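Local coordinates for protein ribonucleoside-diphosphate reductase (Pseudomonas aeruginosa, PDB 5IM3) that probably supplies the precursors for DNA synthesis by reducing ribonucleoside diphosphates to deoxyribonucleotides, under allosteric control by bound nucleotides such as dATP, at residues Q320-R325 against P358-A363; I342-L347 against V631-N636. All blocks are in the same frame, centred on the assembly; numbering follows the deposited sequence.

Interaction 1. Residues Q320-R325 against P358-A363; sequences QIFFMR and PTLFNA
The long side chain of R325 reaches across to the C-terminal end of helix 357-362 and overlaps the last backbone carbonyls there. A charged group meeting a helix end is a familiar theme, and here it takes a specific form. NH1 donates to O of A363, the first residue to leave helical geometry, over 2.8 Å. The N-H points only moderately straight at its acceptor (142°), yet the oxygen lies in the guanidinium plane, and the nitrogen sits nearly on the extension of the C=O bond. Carbonyls of L360 and F361 stand near NH1 at longer range, and the partial negative charge of the helix end would be expected to favour the guanidinium here. CG lies anti to the backbone N and the chain runs on straight before it bends at chi3 (73°); its NE is held separately by a salt bridge to E317. One turn earlier, F322 lies roughly perpendicular to the L360 side chain. The far corner of its ring, CZ, is 4.1 Å from L360 CB, while CE1 comes within 3.5 Å of L360 O. Both segments belong to the all-alpha region, and the N-to-C directions of these short helical pieces differ by 105°. Helix 297-307 packs against F322 and L360 through Y307, helix 250-267 touches I321 and R325, and helix 337-349 covers Q320, F323 and M324.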
ATOM      1  N   GLN A 320      30.316 -20.022 -47.641  1.00 55.64           N
ATOM      2  CA  GLN A 320      31.369 -19.242 -48.283  1.00 56.76           C
ATOM      3  C   GLN A 320      30.889 -18.616 -49.584  1.00 55.23           C
ATOM      4  O   GLN A 320      31.385 -17.556 -49.979  1.00 54.57           O
ATOM      5  CB  GLN A 320      32.601 -20.112 -48.537  1.00 55.86           C
ATOM      6  CG  GLN A 320      33.218 -20.690 -47.275  1.00 57.33           C
ATOM      7  CD  GLN A 320      33.512 -19.627 -46.228  1.00 58.12           C
ATOM      8  OE1 GLN A 320      34.265 -18.687 -46.476  1.00 57.54           O
ATOM      9  NE2 GLN A 320      32.902 -19.766 -45.055  1.00 57.18           N
ATOM     10  N   ILE A 321      29.933 -19.253 -50.263  1.00 55.25           N
ATOM     11  CA  ILE A 321      29.352 -18.649 -51.454  1.00 54.90           C
ATOM     12  C   ILE A 321      28.430 -17.503 -51.062  1.00 53.07           C
ATOM     13  O   ILE A 321      28.320 -16.510 -51.790  1.00 52.24           O
ATOM     14  CB  ILE A 321      28.632 -19.729 -52.287  1.00 57.27           C
ATOM     15  CG1 ILE A 321      29.671 -20.567 -53.046  1.00 59.00           C
ATOM     16  CG2 ILE A 321      27.619 -19.107 -53.250  1.00 55.65           C
ATOM     17  CD1 ILE A 321      29.097 -21.746 -53.817  1.00 59.91           C
ATOM     18  N   PHE A 322      27.762 -17.612 -49.912  1.00 49.80           N
ATOM     19  CA  PHE A 322      26.991 -16.489 -49.392  1.00 50.90           C
ATOM     20  C   PHE A 322      27.877 -15.263 -49.204  1.00 49.84           C
ATOM     21  O   PHE A 322      27.558 -14.172 -49.689  1.00 49.20           O
ATOM     22  CB  PHE A 322      26.320 -16.880 -48.073  1.00 52.41           C
ATOM     23  CG  PHE A 322      25.803 -15.709 -47.280  1.00 49.47           C
ATOM     24  CD1 PHE A 322      24.635 -15.062 -47.649  1.00 49.67           C
ATOM     25  CD2 PHE A 322      26.488 -15.261 -46.163  1.00 50.15           C
ATOM     26  CE1 PHE A 322      24.159 -13.986 -46.915  1.00 48.87           C
ATOM     27  CE2 PHE A 322      26.018 -14.189 -45.425  1.00 47.99           C
ATOM     28  CZ  PHE A 322      24.852 -13.552 -45.801  1.00 48.16           C
ATOM     29  N   PHE A 323      29.005 -15.429 -48.508  1.00 52.52           N
ATOM     30  CA  PHE A 323      29.910 -14.304 -48.305  1.00 52.86           C
ATOM     31  C   PHE A 323      30.452 -13.786 -49.628  1.00 51.95           C
ATOM     32  O   PHE A 323      30.674 -12.579 -49.777  1.00 50.69           O
ATOM     33  CB  PHE A 323      31.062 -14.709 -47.380  1.00 52.97           C
ATOM     34  CG  PHE A 323      30.660 -14.877 -45.940  1.00 55.36           C
ATOM     35  CD1 PHE A 323      29.843 -13.946 -45.318  1.00 53.60           C
ATOM     36  CD2 PHE A 323      31.101 -15.969 -45.207  1.00 56.98           C
ATOM     37  CE1 PHE A 323      29.471 -14.099 -43.996  1.00 53.12           C
ATOM     38  CE2 PHE A 323      30.733 -16.126 -43.882  1.00 55.94           C
ATOM     39  CZ  PHE A 323      29.913 -15.185 -43.277  1.00 56.54           C
ATOM     40  N   MET A 324      30.662 -14.677 -50.597  1.00 49.36           N
ATOM     41  CA  MET A 324      31.163 -14.247 -51.896  1.00 53.34           C
ATOM     42  C   MET A 324      30.096 -13.478 -52.668  1.00 51.53           C
ATOM     43  O   MET A 324      30.415 -12.525 -53.389  1.00 52.64           O
ATOM     44  CB  MET A 324      31.651 -15.461 -52.693  1.00 54.26           C
ATOM     45  CG  MET A 324      32.254 -15.131 -54.052  1.00 56.59           C
ATOM     46  SD  MET A 324      33.696 -14.045 -53.958  1.00 58.90           S
ATOM     47  CE  MET A 324      34.929 -15.175 -53.313  1.00 58.79           C
ATOM     48  N   ARG A 325      28.823 -13.866 -52.529  1.00 52.34           N
ATOM     49  CA  ARG A 325      27.753 -13.108 -53.173  1.00 53.11           C
ATOM     50  C   ARG A 325      27.695 -11.686 -52.638  1.00 52.19           C
ATOM     51  O   ARG A 325      27.552 -10.727 -53.402  1.00 55.66           O
ATOM     52  CB  ARG A 325      26.395 -13.783 -52.972  1.00 53.28           C
ATOM     53  CG  ARG A 325      25.236 -12.769 -53.056  1.00 54.76           C
ATOM     54  CD  ARG A 325      23.874 -13.409 -53.104  1.00 53.58           C
ATOM     55  NE  ARG A 325      23.462 -13.977 -51.822  1.00 54.16           N
ATOM     56  CZ  ARG A 325      22.919 -13.286 -50.823  1.00 54.69           C
ATOM     57  NH1 ARG A 325      22.727 -11.975 -50.921  1.00 55.91           N
ATOM     58  NH2 ARG A 325      22.569 -13.911 -49.709  1.00 55.51           N
ATOM     59  N   PRO A 358      20.671  -5.582 -43.698  1.00 47.63           N
ATOM     60  CA  PRO A 358      20.127  -5.411 -45.057  1.00 50.37           C
ATOM     61  C   PRO A 358      21.156  -5.643 -46.148  1.00 47.67           C
ATOM     62  O   PRO A 358      20.818  -6.205 -47.196  1.00 47.91           O
ATOM     63  CB  PRO A 358      19.601  -3.965 -45.055  1.00 48.78           C
ATOM     64  CG  PRO A 358      20.343  -3.287 -43.976  1.00 52.20           C
ATOM     65  CD  PRO A 358      20.595  -4.332 -42.922  1.00 50.34           C
ATOM     66  N   THR A 359      22.407  -5.226 -45.942  1.00 42.14           N
ATOM     67  CA  THR A 359      23.437  -5.508 -46.934  1.00 44.46           C
ATOM     68  C   THR A 359      23.614  -7.011 -47.104  1.00 44.66           C
ATOM     69  O   THR A 359      23.574  -7.530 -48.224  1.00 44.90           O
ATOM     70  CB  THR A 359      24.760  -4.849 -46.538  1.00 44.78           C
ATOM     71  OG1 THR A 359      24.626  -3.426 -46.606  1.00 43.02           O
ATOM     72  CG2 THR A 359      25.885  -5.280 -47.472  1.00 43.35           C
ATOM     73  N   LEU A 360      23.789  -7.729 -45.993  1.00 45.56           N
ATOM     74  CA  LEU A 360      23.938  -9.180 -46.059  1.00 47.30           C
ATOM     75  C   LEU A 360      22.787  -9.831 -46.810  1.00 50.46           C
ATOM     76  O   LEU A 360      22.990 -10.790 -47.564  1.00 47.91           O
ATOM     77  CB  LEU A 360      24.034  -9.755 -44.646  1.00 48.57           C
ATOM     78  CG  LEU A 360      25.319  -9.446 -43.879  1.00 49.13           C
ATOM     79  CD1 LEU A 360      25.228 -10.041 -42.494  1.00 47.92           C
ATOM     80  CD2 LEU A 360      26.541  -9.979 -44.627  1.00 49.42           C
ATOM     81  N   PHE A 361      21.569  -9.319 -46.625  1.00 49.20           N
ATOM     82  CA  PHE A 361      20.400  -9.978 -47.190  1.00 51.69           C
ATOM     83  C   PHE A 361      20.208  -9.654 -48.667  1.00 51.44           C
ATOM     84  O   PHE A 361      19.767 -10.520 -49.434  1.00 49.15           O
ATOM     85  CB  PHE A 361      19.150  -9.583 -46.401  1.00 54.77           C
ATOM     86  CG  PHE A 361      17.957 -10.441 -46.697  1.00 58.84           C
ATOM     87  CD1 PHE A 361      17.041 -10.070 -47.666  1.00 61.96           C
ATOM     88  CD2 PHE A 361      17.755 -11.627 -46.010  1.00 60.58           C
ATOM     89  CE1 PHE A 361      15.941 -10.862 -47.944  1.00 64.31           C
ATOM     90  CE2 PHE A 361      16.658 -12.424 -46.286  1.00 62.96           C
ATOM     91  CZ  PHE A 361      15.750 -12.041 -47.253  1.00 64.42           C
ATOM     92  N   ASN A 362      20.536  -8.433 -49.092  1.00 47.48           N
ATOM     93  CA  ASN A 362      20.151  -7.961 -50.413  1.00 46.38           C
ATOM     94  C   ASN A 362      21.307  -7.748 -51.376  1.00 42.21           C
ATOM     95  O   ASN A 362      21.067  -7.692 -52.583  1.00 42.83           O
ATOM     96  CB  ASN A 362      19.369  -6.648 -50.294  1.00 43.94           C
ATOM     97  CG  ASN A 362      18.047  -6.837 -49.594  1.00 46.66           C
ATOM     98  OD1 ASN A 362      17.353  -7.830 -49.812  1.00 46.99           O
ATOM     99  ND2 ASN A 362      17.696  -5.894 -48.735  1.00 45.72           N
ATOM    100  N   ALA A 363      22.539  -7.620 -50.891  1.00 44.00           N
ATOM    101  CA  ALA A 363      23.659  -7.418 -51.800  1.00 47.70           C
ATOM    102  C   ALA A 363      23.728  -8.572 -52.790  1.00 47.53           C
ATOM    103  O   ALA A 363      23.579  -9.736 -52.412  1.00 49.95           O
ATOM    104  CB  ALA A 363      24.967  -7.298 -51.020  1.00 47.27           C
TER

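Interaction 2. Residues I342-L347 against V631-N636; sequences IEFYNL and VRMLDN
F344 and M633 form the dense centre of this helix crossing, at the point where the two backbones are nearest. The methionine CG lies over one face of the phenyl ring, 3.6 Å from the F344 centroid and displaced toward the rim, which makes a CH-pi contact. SD of M633 follows at 4.5 Å from the same centroid, approaching obliquely as a Met-aromatic contact. The two side chains run alongside each other in opposing directions, and the bend of the methionine at chi3 (64°) brings CE back toward CB of F344. SD also meets L347, whose CD2 is 3.7 Å away, so the sulfur touches two side chains of the opposing helix.

At the ring edge the looser contact is that of R632, whose CD is 4.1 Å from F344 CZ. N636 meets the edge closely, ND2 lying 3.6 Å from F344 CE2. Its amide plane is turned 76° from the ring. Both polar ends serve other partners: the R632 guanidinium forms salt bridges with E334 and E706, while N636 bonds R707 through OD1 and L330 O through ND2. On the partly exposed flank, E343 approaches R632 without joining it, OE1 to NE being 5.1 Å; its carboxylate bonds R340 and T629 instead.

Helices 337-349 and 620-640, whose segments 342-347 and 631-636 cross at -115°, thus join the all-alpha and barrel regions through a ring and a thioether. Between these two segments cohesion is largely dispersive, whereas the polar ends beside the ring edge are committed to surrounding residues.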
ATOM      1  N   ILE A 342      37.349 -10.087 -53.881  1.00 56.28           N
ATOM      2  CA  ILE A 342      38.135 -10.963 -53.018  1.00 56.84           C
ATOM      3  C   ILE A 342      38.484 -10.252 -51.716  1.00 56.65           C
ATOM      4  O   ILE A 342      38.425 -10.846 -50.634  1.00 56.08           O
ATOM      5  CB  ILE A 342      39.394 -11.451 -53.762  1.00 59.46           C
ATOM      6  CG1 ILE A 342      38.996 -12.369 -54.921  1.00 59.40           C
ATOM      7  CG2 ILE A 342      40.351 -12.173 -52.806  1.00 60.22           C
ATOM      8  CD1 ILE A 342      40.142 -12.713 -55.859  1.00 61.86           C
ATOM      9  N   GLU A 343      38.857  -8.973 -51.798  1.00 60.31           N
ATOM     10  CA  GLU A 343      39.135  -8.206 -50.588  1.00 65.01           C
ATOM     11  C   GLU A 343      37.912  -8.159 -49.674  1.00 62.76           C
ATOM     12  O   GLU A 343      38.039  -8.285 -48.450  1.00 61.84           O
ATOM     13  CB  GLU A 343      39.587  -6.791 -50.960  1.00 68.48           C
ATOM     14  CG  GLU A 343      39.933  -5.893 -49.771  1.00 70.93           C
ATOM     15  CD  GLU A 343      40.174  -4.447 -50.176  1.00 73.66           C
ATOM     16  OE1 GLU A 343      40.142  -4.152 -51.389  1.00 74.10           O
ATOM     17  OE2 GLU A 343      40.390  -3.602 -49.280  1.00 73.88           O
ATOM     18  N   PHE A 344      36.718  -7.993 -50.249  1.00 55.54           N
ATOM     19  CA  PHE A 344      35.513  -7.928 -49.425  1.00 54.92           C
ATOM     20  C   PHE A 344      35.130  -9.306 -48.898  1.00 54.53           C
ATOM     21  O   PHE A 344      34.631  -9.431 -47.773  1.00 53.53           O
ATOM     22  CB  PHE A 344      34.348  -7.329 -50.221  1.00 52.77           C
ATOM     23  CG  PHE A 344      34.622  -5.958 -50.786  1.00 53.65           C
ATOM     24  CD1 PHE A 344      35.664  -5.179 -50.308  1.00 53.91           C
ATOM     25  CD2 PHE A 344      33.824  -5.450 -51.800  1.00 53.55           C
ATOM     26  CE1 PHE A 344      35.907  -3.926 -50.833  1.00 54.89           C
ATOM     27  CE2 PHE A 344      34.063  -4.197 -52.328  1.00 53.71           C
ATOM     28  CZ  PHE A 344      35.104  -3.434 -51.843  1.00 55.99           C
ATOM     29  N   TYR A 345      35.340 -10.351 -49.701  1.00 54.58           N
ATOM     30  CA  TYR A 345      35.015 -11.699 -49.249  1.00 55.05           C
ATOM     31  C   TYR A 345      35.908 -12.119 -48.089  1.00 55.57           C
ATOM     32  O   TYR A 345      35.434 -12.719 -47.118  1.00 52.32           O
ATOM     33  CB  TYR A 345      35.145 -12.691 -50.405  1.00 53.77           C
ATOM     34  CG  TYR A 345      35.317 -14.118 -49.938  1.00 55.19           C
ATOM     35  CD1 TYR A 345      34.224 -14.877 -49.537  1.00 53.73           C
ATOM     36  CD2 TYR A 345      36.575 -14.702 -49.886  1.00 55.54           C
ATOM     37  CE1 TYR A 345      34.381 -16.178 -49.102  1.00 55.14           C
ATOM     38  CE2 TYR A 345      36.744 -15.999 -49.456  1.00 57.15           C
ATOM     39  CZ  TYR A 345      35.647 -16.735 -49.065  1.00 56.52           C
ATOM     40  OH  TYR A 345      35.824 -18.031 -48.636  1.00 55.76           O
ATOM     41  N   ASN A 346      37.206 -11.817 -48.175  1.00 61.08           N
ATOM     42  CA  ASN A 346      38.121 -12.187 -47.102  1.00 60.29           C
ATOM     43  C   ASN A 346      37.758 -11.482 -45.802  1.00 60.99           C
ATOM     44  O   ASN A 346      37.845 -12.075 -44.722  1.00 59.64           O
ATOM     45  CB  ASN A 346      39.557 -11.860 -47.504  1.00 61.62           C
ATOM     46  CG  ASN A 346      40.101 -12.816 -48.546  1.00 64.42           C
ATOM     47  OD1 ASN A 346      39.690 -13.976 -48.617  1.00 63.79           O
ATOM     48  ND2 ASN A 346      41.033 -12.335 -49.362  1.00 63.42           N
ATOM     49  N   LEU A 347      37.345 -10.216 -45.886  1.00 61.90           N
ATOM     50  CA  LEU A 347      36.983  -9.485 -44.678  1.00 64.08           C
ATOM     51  C   LEU A 347      35.729 -10.066 -44.035  1.00 62.79           C
ATOM     52  O   LEU A 347      35.649 -10.181 -42.807  1.00 63.32           O
ATOM     53  CB  LEU A 347      36.780  -8.004 -45.002  1.00 64.94           C
ATOM     54  CG  LEU A 347      36.768  -7.077 -43.787  1.00 64.45           C
ATOM     55  CD1 LEU A 347      38.163  -6.988 -43.171  1.00 66.37           C
ATOM     56  CD2 LEU A 347      36.252  -5.699 -44.157  1.00 62.29           C
ATOM     57  N   VAL A 631      35.431   0.777 -44.541  1.00 55.33           N
ATOM     58  CA  VAL A 631      34.941   2.072 -45.002  1.00 54.78           C
ATOM     59  C   VAL A 631      34.679   2.037 -46.501  1.00 55.62           C
ATOM     60  O   VAL A 631      33.682   2.586 -46.983  1.00 53.02           O
ATOM     61  CB  VAL A 631      35.939   3.186 -44.624  1.00 56.74           C
ATOM     62  CG1 VAL A 631      35.514   4.522 -45.231  1.00 56.23           C
ATOM     63  CG2 VAL A 631      36.053   3.305 -43.107  1.00 54.49           C
ATOM     64  N   ARG A 632      35.565   1.393 -47.265  1.00 52.54           N
ATOM     65  CA  ARG A 632      35.352   1.296 -48.704  1.00 52.25           C
ATOM     66  C   ARG A 632      34.055   0.561 -49.014  1.00 51.85           C
ATOM     67  O   ARG A 632      33.253   1.013 -49.839  1.00 50.74           O
ATOM     68  CB  ARG A 632      36.534   0.595 -49.372  1.00 54.53           C
ATOM     69  CG  ARG A 632      36.463   0.614 -50.892  1.00 55.52           C
ATOM     70  CD  ARG A 632      37.605  -0.170 -51.526  1.00 57.07           C
ATOM     71  NE  ARG A 632      37.633  -0.004 -52.976  1.00 55.48           N
ATOM     72  CZ  ARG A 632      38.289   0.964 -53.608  1.00 58.94           C
ATOM     73  NH1 ARG A 632      38.982   1.865 -52.925  1.00 57.44           N
ATOM     74  NH2 ARG A 632      38.252   1.033 -54.935  1.00 58.67           N
ATOM     75  N   MET A 633      33.830  -0.579 -48.357  1.00 51.77           N
ATOM     76  CA  MET A 633      32.589  -1.318 -48.564  1.00 52.81           C
ATOM     77  C   MET A 633      31.377  -0.457 -48.236  1.00 51.20           C
ATOM     78  O   MET A 633      30.369  -0.490 -48.953  1.00 50.20           O
ATOM     79  CB  MET A 633      32.591  -2.587 -47.713  1.00 54.47           C
ATOM     80  CG  MET A 633      33.687  -3.567 -48.099  1.00 55.13           C
ATOM     81  SD  MET A 633      33.868  -4.927 -46.934  1.00 57.32           S
ATOM     82  CE  MET A 633      32.296  -5.764 -47.101  1.00 54.83           C
ATOM     83  N   LEU A 634      31.454   0.329 -47.159  1.00 49.10           N
ATOM     84  CA  LEU A 634      30.329   1.185 -46.795  1.00 48.48           C
ATOM     85  C   LEU A 634      30.132   2.297 -47.817  1.00 47.89           C
ATOM     86  O   LEU A 634      28.995   2.662 -48.133  1.00 46.86           O
ATOM     87  CB  LEU A 634      30.536   1.766 -45.396  1.00 46.00           C
ATOM     88  CG  LEU A 634      30.373   0.786 -44.231  1.00 49.34           C
ATOM     89  CD1 LEU A 634      30.657   1.472 -42.899  1.00 47.68           C
ATOM     90  CD2 LEU A 634      28.979   0.163 -44.215  1.00 47.24           C
ATOM     91  N   ASP A 635      31.225   2.846 -48.351  1.00 49.34           N
ATOM     92  CA  ASP A 635      31.088   3.861 -49.387  1.00 52.15           C
ATOM     93  C   ASP A 635      30.465   3.268 -50.643  1.00 53.79           C
ATOM     94  O   ASP A 635      29.675   3.933 -51.325  1.00 52.95           O
ATOM     95  CB  ASP A 635      32.446   4.487 -49.700  1.00 52.59           C
ATOM     96  CG  ASP A 635      32.318   5.827 -50.407  1.00 55.24           C
ATOM     97  OD1 ASP A 635      31.563   6.691 -49.913  1.00 54.99           O
ATOM     98  OD2 ASP A 635      32.960   6.019 -51.458  1.00 56.05           O
ATOM     99  N   ASN A 636      30.797   2.012 -50.959  1.00 51.88           N
ATOM    100  CA  ASN A 636      30.172   1.341 -52.094  1.00 51.74           C
ATOM    101  C   ASN A 636      28.672   1.182 -51.882  1.00 50.27           C
ATOM    102  O   ASN A 636      27.887   1.302 -52.830  1.00 49.35           O
ATOM    103  CB  ASN A 636      30.818  -0.025 -52.317  1.00 51.97           C
ATOM    104  CG  ASN A 636      32.197   0.069 -52.940  1.00 52.20           C
ATOM    105  OD1 ASN A 636      32.826   1.127 -52.939  1.00 52.29           O
ATOM    106  ND2 ASN A 636      32.671  -1.044 -53.482  1.00 53.51           N
TER

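How the interactions relate
Interactions 1 and 2 illustrate how consecutive helices can each pack against a different partner, their centres being 12 Å apart. Helices 319-330 and 337-349 follow one another in the chain, and Y345 joins them: its CG is 3.6 Å from M324 CE, and its OH lies 2.7 Å from Q320 OE1, a probable but weak hydrogen bond. Interaction 1 stays within the all-alpha region, whereas interaction 2 ties the second of these helices to the barrel region. Their relation to bound nucleotide also differs. The side chain of N362 in interaction 1 is about 13 Å from a dATP and about 11 Å from the side chain of K397, which binds dATP; interaction 2 is not near a known nucleotide site.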